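Side-chain contact in maleylacetate reductase (Agrobacterium tumefaciens, PDB 3HL0), which catalyses the NADH-dependent reduction of maleylacetate to 3-oxoadipate, probably in the breakdown of gamma-resorcylate: residues E81-A86 with T110-I115. Sequence-based numbering, arbitrary orientation.
Sequences EAYRAA and TDAAQI
The ring of Y83 reaches from helix 73-85 to the turn at T110-A112, a contact made by van der Waals packing in which hydroxyl oxygens touch as well as carbons. With CG trans to the backbone N (chi1 180°), the ring extends far enough from the helix for its phenol end to meet A112. The methyl CB of A112 sits 3.4 Å from CZ of Y83, and closer still, 3.2 Å, to OH of Y83, a tight fit for which a small residue is well suited. OG1 of T110 lies over one face of the same ring, 3.9 Å from CE2 of Y83, while its methyl CG2, out beyond the ring's rim, packs 4.0 Å from CD2 of Y83. Threonine's two branches thus divide the work: the hydroxyl combines ring contact with hydrogen bonding, and the methyl touches both Y83 and R84.

Both segments belong to the dinucleotide-binding domain of this member of the iron-containing alcohol dehydrogenase family. Strand 90-95, helix 97-110 and strand 113-118 form a beta-alpha-beta crossover between neighbouring parallel strands, and helix 73-85 packs beside its helix-to-strand turn; I106 and V91 also touch Y83, extending its apolar surroundings.

The polar bonding stays on the turn's own side. OG1 of T110 accepts from N of A112 at 3.0 Å (151° at the hydrogen), an ST turn, and is also hydrogen-bonded to the carbonyl O of I106. D111 between them has positive phi, as the chain leaves the helix.

R84 is solvent-exposed, so its charged end can stay at the surface while NH2 of R84 approaches CG2 of T110 loosely, at 4.3 Å.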
# COMPACT_ATOMS: atom_id res chain seq x y z
N GLU A 81 8.87 10.39 21.00
CA GLU A 81 9.25 9.75 22.26
C GLU A 81 10.47 8.84 22.04
O GLU A 81 11.37 8.82 22.86
CB GLU A 81 8.07 8.99 22.86
CG GLU A 81 6.97 9.92 23.34
CD GLU A 81 5.66 9.21 23.64
OE1 GLU A 81 5.47 8.05 23.18
OE2 GLU A 81 4.80 9.82 24.33
N ALA A 82 10.50 8.12 20.91
CA ALA A 82 11.63 7.24 20.59
C ALA A 82 12.92 8.04 20.33
O ALA A 82 13.99 7.67 20.85
CB ALA A 82 11.28 6.35 19.37
N TYR A 83 12.79 9.16 19.60
CA TYR A 83 13.91 10.09 19.35
C TYR A 83 14.50 10.60 20.66
O TYR A 83 15.74 10.62 20.85
CB TYR A 83 13.41 11.25 18.46
CG TYR A 83 14.44 12.30 18.11
CD1 TYR A 83 15.22 12.18 16.96
CD2 TYR A 83 14.61 13.43 18.92
CE1 TYR A 83 16.16 13.16 16.62
CE2 TYR A 83 15.54 14.41 18.59
CZ TYR A 83 16.31 14.26 17.45
OH TYR A 83 17.23 15.25 17.16
N ARG A 84 13.62 10.99 21.58
CA ARG A 84 14.08 11.50 22.87
C ARG A 84 14.75 10.40 23.68
O ARG A 84 15.90 10.58 24.15
CB ARG A 84 12.92 12.17 23.63
CG ARG A 84 12.50 13.46 22.92
CD ARG A 84 11.34 14.19 23.56
NE ARG A 84 11.15 15.47 22.89
CZ ARG A 84 9.98 16.09 22.75
NH1 ARG A 84 8.87 15.54 23.21
NH2 ARG A 84 9.94 17.25 22.10
N ALA A 85 14.06 9.27 23.82
CA ALA A 85 14.60 8.17 24.65
C ALA A 85 15.96 7.68 24.16
O ALA A 85 16.84 7.31 24.96
CB ALA A 85 13.60 7.03 24.74
N ALA A 86 16.14 7.68 22.85
CA ALA A 86 17.41 7.28 22.23
C ALA A 86 18.54 8.31 22.38
O ALA A 86 19.70 8.00 22.08
CB ALA A 86 17.18 6.98 20.74
N THR A 110 11.11 18.73 17.15
CA THR A 110 12.34 18.56 17.93
C THR A 110 13.53 19.33 17.35
O THR A 110 14.62 19.33 17.94
CB THR A 110 12.79 17.09 17.93
OG1 THR A 110 13.19 16.76 16.59
CG2 THR A 110 11.68 16.14 18.36
N ASP A 111 13.34 19.92 16.18
CA ASP A 111 14.43 20.50 15.38
C ASP A 111 15.58 19.51 15.04
O ASP A 111 16.71 19.93 14.76
CB ASP A 111 14.96 21.80 16.00
CG ASP A 111 15.28 22.87 14.95
OD1 ASP A 111 14.58 22.91 13.90
OD2 ASP A 111 16.22 23.65 15.18
N ALA A 112 15.28 18.21 15.05
CA ALA A 112 16.26 17.19 14.60
C ALA A 112 16.78 17.58 13.22
O ALA A 112 15.98 17.98 12.35
CB ALA A 112 15.56 15.82 14.48
N ALA A 113 18.08 17.40 12.99
CA ALA A 113 18.56 17.49 11.61
C ALA A 113 18.09 16.22 10.87
O ALA A 113 17.94 15.16 11.49
CB ALA A 113 20.10 17.58 11.59
N GLN A 114 17.88 16.34 9.56
CA GLN A 114 17.42 15.20 8.74
C GLN A 114 18.44 14.83 7.69
O GLN A 114 18.88 15.70 6.91
CB GLN A 114 16.15 15.59 7.98
CG GLN A 114 14.97 15.96 8.89
CD GLN A 114 13.83 16.50 8.08
OE1 GLN A 114 13.14 15.77 7.37
NE2 GLN A 114 13.61 17.82 8.15
N ILE A 115 18.78 13.54 7.62
CA ILE A 115 19.50 12.98 6.49
C ILE A 115 18.49 12.04 5.84
O ILE A 115 18.03 11.10 6.48
CB ILE A 115 20.73 12.21 6.97
CG1 ILE A 115 21.78 13.17 7.57
CG2 ILE A 115 21.40 11.44 5.78
CD1 ILE A 115 22.86 12.42 8.36